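Local atomic coordinates of thiosulfate sulfurtransferase (Pseudomonas aeruginosa, PDB entry 1YT8), a protein that probably transfers sulfur from thiosulfate to cyanide as a sulfurtransferase built from four rhodanese-like domains. Residues 199-204 against 339-344; 292-297 against 302-307; 9-14 against 102-107. One frame throughout, in Å; residues are numbered along the deposited sequence.

Contact 1: 199-204 against 339-344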
loop_
_atom_site.group_PDB
_atom_site.type_symbol
_atom_site.label_atom_id
_atom_site.label_comp_id
_atom_site.label_asym_id
_atom_site.label_seq_id
_atom_site.Cartn_x
_atom_site.Cartn_y
_atom_site.Cartn_z
ATOM N N SER A 199 -11.032 10.934 -3.743
ATOM C CA SER A 199 -11.721 12.158 -4.156
ATOM C C SER A 199 -12.544 12.709 -2.995
ATOM O O SER A 199 -12.659 13.926 -2.830
ATOM C CB SER A 199 -12.624 11.914 -5.377
ATOM O OG SER A 199 -13.800 11.189 -5.044
ATOM N N ILE A 200 -13.117 11.816 -2.187
ATOM C CA ILE A 200 -13.914 12.229 -1.029
ATOM C C ILE A 200 -12.989 12.842 0.028
ATOM O O ILE A 200 -13.257 13.922 0.556
ATOM C CB ILE A 200 -14.667 11.028 -0.396
ATOM C CG1 ILE A 200 -15.735 10.509 -1.361
ATOM C CG2 ILE A 200 -15.319 11.450 0.923
ATOM C CD1 ILE A 200 -16.335 9.164 -0.959
ATOM N N ILE A 201 -11.902 12.142 0.333
ATOM C CA ILE A 201 -10.938 12.611 1.320
ATOM C C ILE A 201 -10.311 13.933 0.872
ATOM O O ILE A 201 -10.128 14.848 1.678
ATOM C CB ILE A 201 -9.818 11.562 1.547
ATOM C CG1 ILE A 201 -10.417 10.262 2.098
ATOM C CG2 ILE A 201 -8.766 12.110 2.500
ATOM C CD1 ILE A 201 -11.104 10.420 3.446
ATOM N N GLY A 202 -9.993 14.034 -0.416
ATOM C CA GLY A 202 -9.395 15.252 -0.930
ATOM C C GLY A 202 -10.347 16.434 -0.888
ATOM O O GLY A 202 -9.964 17.544 -0.518
ATOM N N THR A 203 -11.596 16.203 -1.277
ATOM C CA THR A 203 -12.587 17.271 -1.267
ATOM C C THR A 203 -12.846 17.722 0.165
ATOM O O THR A 203 -12.858 18.916 0.453
ATOM C CB THR A 203 -13.910 16.808 -1.903
ATOM O OG1 THR A 203 -13.680 16.453 -3.271
ATOM C CG2 THR A 203 -14.955 17.919 -1.847
ATOM N N GLN A 204 -13.032 16.763 1.066
ATOM C CA GLN A 204 -13.299 17.107 2.454
ATOM C C GLN A 204 -12.077 17.756 3.109
ATOM O O GLN A 204 -12.222 18.571 4.017
ATOM C CB GLN A 204 -13.759 15.872 3.241
ATOM C CG GLN A 204 -14.417 16.232 4.584
ATOM C CD GLN A 204 -15.620 17.163 4.424
ATOM O OE1 GLN A 204 -15.733 18.181 5.115
ATOM N NE2 GLN A 204 -16.524 16.815 3.519
ATOM N N ALA A 339 -2.311 13.524 9.196
ATOM C CA ALA A 339 -2.510 13.098 10.580
ATOM C C ALA A 339 -3.975 13.252 10.991
ATOM O O ALA A 339 -4.523 12.396 11.688
ATOM C CB ALA A 339 -1.615 13.909 11.513
ATOM N N SER A 340 -4.620 14.332 10.554
ATOM C CA SER A 340 -6.020 14.538 10.920
ATOM C C SER A 340 -6.879 13.376 10.419
ATOM O O SER A 340 -7.813 12.952 11.097
ATOM C CB SER A 340 -6.548 15.879 10.373
ATOM O OG SER A 340 -6.770 15.852 8.975
ATOM N N TRP A 341 -6.557 12.853 9.237
ATOM C CA TRP A 341 -7.310 11.731 8.686
ATOM C C TRP A 341 -6.998 10.429 9.429
ATOM O O TRP A 341 -7.899 9.645 9.730
ATOM C CB TRP A 341 -7.014 11.587 7.185
ATOM C CG TRP A 341 -7.643 12.683 6.374
ATOM C CD1 TRP A 341 -7.014 13.536 5.509
ATOM C CD2 TRP A 341 -9.024 13.066 6.385
ATOM N NE1 TRP A 341 -7.923 14.431 4.982
ATOM C CE2 TRP A 341 -9.163 14.161 5.503
ATOM C CE3 TRP A 341 -10.161 12.588 7.057
ATOM C CZ2 TRP A 341 -10.395 14.789 5.275
ATOM C CZ3 TRP A 341 -11.387 13.213 6.831
ATOM C CH2 TRP A 341 -11.492 14.302 5.947
ATOM N N LEU A 342 -5.723 10.202 9.731
ATOM C CA LEU A 342 -5.322 8.998 10.459
ATOM C C LEU A 342 -5.951 8.990 11.860
ATOM O O LEU A 342 -6.322 7.938 12.385
ATOM C CB LEU A 342 -3.787 8.935 10.546
ATOM C CG LEU A 342 -3.099 8.679 9.198
ATOM C CD1 LEU A 342 -1.622 9.048 9.266
ATOM C CD2 LEU A 342 -3.282 7.223 8.809
ATOM N N ALA A 343 -6.074 10.172 12.460
ATOM C CA ALA A 343 -6.677 10.297 13.784
ATOM C C ALA A 343 -8.153 9.904 13.710
ATOM O O ALA A 343 -8.672 9.210 14.589
ATOM C CB ALA A 343 -6.540 11.736 14.283
ATOM N N GLN A 344 -8.821 10.340 12.647
ATOM C CA GLN A 344 -10.232 10.040 12.454
ATOM C C GLN A 344 -10.441 8.562 12.154
ATOM O O GLN A 344 -11.531 8.023 12.349
ATOM C CB GLN A 344 -10.802 10.934 11.346
ATOM C CG GLN A 344 -10.928 12.393 11.809
ATOM C CD GLN A 344 -11.287 13.366 10.702
ATOM O OE1 GLN A 344 -12.435 13.449 10.272
ATOM N NE2 GLN A 344 -10.298 14.114 10.241
#
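The indole of W341 carries the CG2 methyl of I201 on one face; toward the rim of the opposite face lies S340 OG of its own helix, 4.1 Å above the ring plane of W341 and bonded to M337 O, and Q204 CG meets the edge in plane. W341 lies on helix 334-344 of one rhodanese-like domain, I201 and Q204 on helix 197-208 of another, so this is a buried helix-to-helix interface between two domains. The I201 methyl sits over the pyrrole part, with CG2 3.6 Å from the centroid of the five-membered ring and 15° off its normal, a CH-pi contact. The nearest ring atom is NE1, 3.5 Å from I201 CG2. A chi1 of -62° puts CG1 of I201 beside the backbone N and leaves CG2 anti to it, on the side of the indole. At the benzo end, Q204 CG is 3.8 Å from W341 CH2, and the two side chains cross at about a right angle. The indole N-H is satisfied by S205 OG, which also bonds I201 O, so the helix that supplies the methyl also helps to fix the ring's rotation. F119 of helix 114-127 also packs on I201. On the tryptophan helix, S340 O accepts twice from Q344: the backbone N reaches it at 3.2 Å and NE2 at 2.9 Å, from opposite faces of the carbonyl plane, with NE2 68° out of that plane.

Contact 2: 292-297 against 302-307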
loop_
_atom_site.group_PDB
_atom_site.type_symbol
_atom_site.label_atom_id
_atom_site.label_comp_id
_atom_site.label_asym_id
_atom_site.label_seq_id
_atom_site.Cartn_x
_atom_site.Cartn_y
_atom_site.Cartn_z
ATOM N N GLU A 292 10.508 12.375 -4.336
ATOM C CA GLU A 292 11.671 13.175 -4.718
ATOM C C GLU A 292 12.255 13.943 -3.535
ATOM O O GLU A 292 13.470 13.959 -3.334
ATOM C CB GLU A 292 11.299 14.167 -5.825
ATOM C CG GLU A 292 10.941 13.555 -7.180
ATOM C CD GLU A 292 9.627 12.780 -7.183
ATOM O OE1 GLU A 292 8.688 13.165 -6.455
ATOM O OE2 GLU A 292 9.527 11.788 -7.935
ATOM N N GLU A 293 11.386 14.589 -2.764
ATOM C CA GLU A 293 11.819 15.350 -1.599
ATOM C C GLU A 293 12.469 14.419 -0.583
ATOM O O GLU A 293 13.518 14.730 -0.022
ATOM C CB GLU A 293 10.623 16.052 -0.965
ATOM C CG GLU A 293 10.085 17.200 -1.790
ATOM C CD GLU A 293 8.749 17.687 -1.284
ATOM O OE1 GLU A 293 7.740 16.989 -1.520
ATOM O OE2 GLU A 293 8.711 18.757 -0.641
ATOM N N TYR A 294 11.835 13.274 -0.356
ATOM C CA TYR A 294 12.345 12.286 0.582
ATOM C C TYR A 294 13.778 11.889 0.217
ATOM O O TYR A 294 14.681 11.968 1.049
ATOM C CB TYR A 294 11.454 11.041 0.571
ATOM C CG TYR A 294 11.952 9.920 1.460
ATOM C CD1 TYR A 294 11.668 9.908 2.826
ATOM C CD2 TYR A 294 12.729 8.884 0.938
ATOM C CE1 TYR A 294 12.148 8.886 3.653
ATOM C CE2 TYR A 294 13.217 7.860 1.755
ATOM C CZ TYR A 294 12.921 7.870 3.110
ATOM O OH TYR A 294 13.399 6.864 3.921
ATOM N N GLU A 295 13.981 11.466 -1.027
ATOM C CA GLU A 295 15.306 11.049 -1.476
ATOM C C GLU A 295 16.328 12.180 -1.449
ATOM O O GLU A 295 17.526 11.936 -1.290
ATOM C CB GLU A 295 15.219 10.428 -2.876
ATOM C CG GLU A 295 14.648 9.006 -2.861
ATOM C CD GLU A 295 14.444 8.417 -4.249
ATOM O OE1 GLU A 295 15.379 8.490 -5.076
ATOM O OE2 GLU A 295 13.352 7.866 -4.509
ATOM N N ALA A 296 15.855 13.415 -1.589
ATOM C CA ALA A 296 16.745 14.574 -1.559
ATOM C C ALA A 296 17.296 14.768 -0.148
ATOM O O ALA A 296 18.383 15.316 0.037
ATOM C CB ALA A 296 15.994 15.824 -2.004
ATOM N N GLY A 297 16.537 14.310 0.844
ATOM C CA GLY A 297 16.949 14.435 2.229
ATOM C C GLY A 297 15.804 14.113 3.171
ATOM O O GLY A 297 14.721 14.681 3.047
ATOM N N SER A 302 13.240 7.273 9.120
ATOM C CA SER A 302 11.919 7.519 8.558
ATOM C C SER A 302 11.724 6.777 7.241
ATOM O O SER A 302 12.681 6.521 6.507
ATOM C CB SER A 302 11.687 9.024 8.359
ATOM O OG SER A 302 12.552 9.575 7.378
ATOM N N ARG A 303 10.475 6.417 6.964
ATOM C CA ARG A 303 10.111 5.704 5.745
ATOM C C ARG A 303 9.332 6.665 4.856
ATOM O O ARG A 303 8.620 7.536 5.354
ATOM C CB ARG A 303 9.239 4.489 6.085
ATOM C CG ARG A 303 8.705 3.736 4.868
ATOM C CD ARG A 303 7.874 2.512 5.255
ATOM N NE ARG A 303 7.423 1.790 4.068
ATOM C CZ ARG A 303 6.827 0.601 4.075
ATOM N NH1 ARG A 303 6.591 -0.035 5.217
ATOM N NH2 ARG A 303 6.473 0.042 2.927
ATOM N N SER A 304 9.467 6.514 3.544
ATOM C CA SER A 304 8.755 7.388 2.620
ATOM C C SER A 304 7.344 6.879 2.378
ATOM O O SER A 304 7.151 5.807 1.808
ATOM C CB SER A 304 9.492 7.476 1.282
ATOM O OG SER A 304 8.782 8.305 0.373
ATOM N N THR A 305 6.359 7.650 2.824
ATOM C CA THR A 305 4.963 7.284 2.631
ATOM C C THR A 305 4.170 8.548 2.285
ATOM O O THR A 305 3.527 9.141 3.149
ATOM C CB THR A 305 4.355 6.615 3.904
ATOM O OG1 THR A 305 4.300 7.563 4.977
ATOM C CG2 THR A 305 5.195 5.426 4.342
ATOM N N PRO A 306 4.222 8.982 1.015
ATOM C CA PRO A 306 3.490 10.182 0.593
ATOM C C PRO A 306 2.114 10.204 1.259
ATOM O O PRO A 306 1.396 9.208 1.243
ATOM C CB PRO A 306 3.426 10.021 -0.921
ATOM C CG PRO A 306 4.758 9.399 -1.221
ATOM C CD PRO A 306 4.887 8.341 -0.134
ATOM N N GLY A 307 1.770 11.342 1.851
ATOM C CA GLY A 307 0.512 11.488 2.567
ATOM C C GLY A 307 -0.763 10.893 2.004
ATOM O O GLY A 307 -1.462 10.150 2.697
#
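A beta-alpha-beta crossover of the third rhodanese-like domain holds this contact: strand 283-287 leads into helix 291-296, and the chain returns as edge strand 303-304, with Y294 of the helix laid over S302-S304. Its phenol ring is gripped in two ways. Over one face, and over the ring centre, stands S304 CB, 3.4 Å from the centroid of Y294 and only 10° off the normal, a CH-pi contact made by the methylene rather than the hydroxyl. S304 OG, anti to its own backbone N (chi1 179°), is swung back toward the root of the tyrosine and lies 3.8 Å from Y294 CB. At the far end of the ring, Y294 OH donates to S302 O over 2.7 Å; the carbonyl oxygen lies at the ring edge, near its plane, while the donor is tilted 32° from the carbonyl plane. Between these two anchors the ring runs along the backbone, with Y294 CE1 3.6 Å from S304 N. S302 OG comes within 3.8 Å of Y294 CE1 but bonds L299 O. The ring also stacks with H298 and touches W366, while R303, whose CB is directed away from the helix, packs on V317 and also on W366. Past the strand, P306 occupies the N-cap position of helix 307-312, which ends in the sulfite-pocket residue Q312. The tyrosine thus joins helix to strand by one directed bond and one dispersive contact: the phenol proton satisfies a backbone carbonyl, and the bond at the para position together with the serine methylene probably limits how far the ring can tilt.

Contact 3: 9-14 against 102-107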
loop_
_atom_site.group_PDB
_atom_site.type_symbol
_atom_site.label_atom_id
_atom_site.label_comp_id
_atom_site.label_asym_id
_atom_site.label_seq_id
_atom_site.Cartn_x
_atom_site.Cartn_y
_atom_site.Cartn_z
ATOM N N ARG A 9 -5.123 -18.104 18.947
ATOM C CA ARG A 9 -5.957 -16.977 19.321
ATOM C C ARG A 9 -7.227 -17.033 18.485
ATOM O O ARG A 9 -7.192 -17.380 17.302
ATOM C CB ARG A 9 -5.218 -15.658 19.090
ATOM C CG ARG A 9 -4.405 -15.209 20.300
ATOM C CD ARG A 9 -3.870 -13.790 20.126
ATOM N NE ARG A 9 -2.597 -13.743 19.414
ATOM C CZ ARG A 9 -1.409 -13.857 19.999
ATOM N NH1 ARG A 9 -1.330 -14.029 21.311
ATOM N NH2 ARG A 9 -0.300 -13.784 19.277
ATOM N N THR A 10 -8.347 -16.690 19.110
ATOM C CA THR A 10 -9.640 -16.732 18.450
ATOM C C THR A 10 -10.153 -15.375 18.002
ATOM O O THR A 10 -9.558 -14.334 18.283
ATOM C CB THR A 10 -10.715 -17.315 19.383
ATOM O OG1 THR A 10 -11.035 -16.349 20.397
ATOM C CG2 THR A 10 -10.211 -18.592 20.056
ATOM N N PHE A 11 -11.275 -15.416 17.293
ATOM C CA PHE A 11 -11.954 -14.218 16.823
ATOM C C PHE A 11 -12.192 -13.328 18.045
ATOM O O PHE A 11 -11.962 -12.121 18.010
ATOM C CB PHE A 11 -13.299 -14.609 16.197
ATOM C CG PHE A 11 -14.297 -13.483 16.134
ATOM C CD1 PHE A 11 -14.178 -12.473 15.181
ATOM C CD2 PHE A 11 -15.347 -13.421 17.050
ATOM C CE1 PHE A 11 -15.088 -11.414 15.141
ATOM C CE2 PHE A 11 -16.263 -12.367 17.019
ATOM C CZ PHE A 11 -16.134 -11.361 16.062
ATOM N N HIS A 12 -12.649 -13.942 19.131
ATOM C CA HIS A 12 -12.932 -13.211 20.360
ATOM C C HIS A 12 -11.706 -12.544 20.974
ATOM O O HIS A 12 -11.810 -11.442 21.518
ATOM C CB HIS A 12 -13.608 -14.145 21.365
ATOM C CG HIS A 12 -14.944 -14.632 20.903
ATOM N ND1 HIS A 12 -16.041 -13.803 20.806
ATOM C CD2 HIS A 12 -15.342 -15.838 20.430
ATOM C CE1 HIS A 12 -17.055 -14.474 20.290
ATOM N NE2 HIS A 12 -16.657 -15.711 20.052
ATOM N N ASP A 13 -10.550 -13.200 20.887
ATOM C CA ASP A 13 -9.313 -12.630 21.421
ATOM C C ASP A 13 -8.970 -11.373 20.629
ATOM O O ASP A 13 -8.612 -10.338 21.197
ATOM C CB ASP A 13 -8.140 -13.614 21.289
ATOM C CG ASP A 13 -8.247 -14.799 22.231
ATOM O OD1 ASP A 13 -8.497 -14.584 23.436
ATOM O OD2 ASP A 13 -8.060 -15.948 21.766
ATOM N N ILE A 14 -9.064 -11.477 19.307
ATOM C CA ILE A 14 -8.755 -10.351 18.431
ATOM C C ILE A 14 -9.752 -9.208 18.638
ATOM O O ILE A 14 -9.358 -8.046 18.742
ATOM C CB ILE A 14 -8.789 -10.774 16.939
ATOM C CG1 ILE A 14 -7.763 -11.890 16.678
ATOM C CG2 ILE A 14 -8.541 -9.560 16.052
ATOM C CD1 ILE A 14 -6.317 -11.519 16.998
ATOM N N ARG A 102 -15.331 -16.362 10.262
ATOM C CA ARG A 102 -16.683 -16.320 9.724
ATOM C C ARG A 102 -17.669 -17.037 10.648
ATOM O O ARG A 102 -18.721 -16.497 10.986
ATOM C CB ARG A 102 -16.714 -16.975 8.336
ATOM C CG ARG A 102 -18.082 -16.954 7.672
ATOM C CD ARG A 102 -18.124 -17.788 6.397
ATOM N NE ARG A 102 -17.195 -17.306 5.379
ATOM C CZ ARG A 102 -16.052 -17.905 5.061
ATOM N NH1 ARG A 102 -15.687 -19.019 5.679
ATOM N NH2 ARG A 102 -15.273 -17.392 4.118
ATOM N N ASN A 103 -17.314 -18.252 11.062
ATOM C CA ASN A 103 -18.183 -19.051 11.923
ATOM C C ASN A 103 -18.465 -18.426 13.284
ATOM O O ASN A 103 -19.503 -18.697 13.894
ATOM C CB ASN A 103 -17.596 -20.454 12.114
ATOM C CG ASN A 103 -17.530 -21.235 10.819
ATOM O OD1 ASN A 103 -18.328 -21.010 9.910
ATOM N ND2 ASN A 103 -16.586 -22.167 10.732
ATOM N N ALA A 104 -17.543 -17.595 13.757
ATOM C CA ALA A 104 -17.707 -16.939 15.049
ATOM C C ALA A 104 -18.587 -15.695 14.926
ATOM O O ALA A 104 -18.885 -15.032 15.922
ATOM C CB ALA A 104 -16.342 -16.569 15.620
ATOM N N GLY A 105 -19.010 -15.391 13.702
ATOM C CA GLY A 105 -19.857 -14.235 13.475
ATOM C C GLY A 105 -19.094 -12.994 13.048
ATOM O O GLY A 105 -19.670 -11.908 12.949
ATOM N N GLY A 106 -17.798 -13.149 12.793
ATOM C CA GLY A 106 -16.987 -12.018 12.383
ATOM C C GLY A 106 -17.334 -11.517 10.997
ATOM O O GLY A 106 -17.656 -12.301 10.109
ATOM N N GLU A 107 -17.264 -10.203 10.809
ATOM C CA GLU A 107 -17.573 -9.592 9.523
ATOM C C GLU A 107 -16.392 -9.798 8.574
ATOM O O GLU A 107 -15.240 -9.742 8.994
ATOM C CB GLU A 107 -17.840 -8.094 9.717
ATOM C CG GLU A 107 -18.344 -7.344 8.478
ATOM C CD GLU A 107 -19.754 -7.747 8.047
ATOM O OE1 GLU A 107 -20.494 -8.351 8.852
ATOM O OE2 GLU A 107 -20.133 -7.442 6.898
HETATM O O HOH W 1 -19.113 -15.968 18.466
#
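A bare stretch of main chain, at G106, presses against the ring of F11: G106 CA lies 3.4 Å from F11 CE1, an approach possible because glycine has no side chain in between. The amide nitrogen of G106 sits over one face of the phenyl, offset toward its rim. A104 supplies the larger share on this side of the contact, its CB 3.6 Å from F11 CD2 and reaching the ring obliquely. The phenylalanine is sent across the gap by a chi1 of 159°, which sets CG roughly opposite the backbone N, and W101 of helix 97-103 meets the same ring edge-to-face. H12 adds an outer layer. F11 CD2 lies over the centre of the imidazole, while H12 CE1 lies at the edge of the phenyl. From the imidazole a water in its plane bridges to the other segment, donating to A104 O at 2.7 Å and accepting a weak bond from H12 NE2. Both helix ends that meet here are capped. T10 and D13 form a capping box, with T10 N donating to D13 OD2 at 2.8 Å and D13 N to T10 OG1 at 3.2 Å. On the other side, G105 has positive phi (96°) and its N bonds R102 O at 2.9 Å. The chain beyond is tied down by E107, whose carboxylate forms a salt bridge with R520. The contact therefore pairs a capping-box helix start, just after edge strand 7-9, with a Schellman-terminated helix following strand 91-94, its neighbour in the parallel sheet of the first rhodanese-like domain.

From the N terminus, contact 3 opens at 9-14 and closes at 102-107, joining helix 11-20 to the end of helix 97-103 beside the parallel sheet of the first rhodanese-like domain. Contact 1 opens only afterwards, at 199-204 in the second domain, and closes at 339-344 in the third, so its loop crosses a domain boundary. Contact 2 (292-297 with 302-307) is nested inside that loop as a short local closure within the third domain. Contacts 1 and 2 come within about 7 Å at their nearest atoms without touching. Contacts 2 and 3 lie on opposite sides of the chain's centre, their own centres 38 Å apart, and no pair of loops crosses.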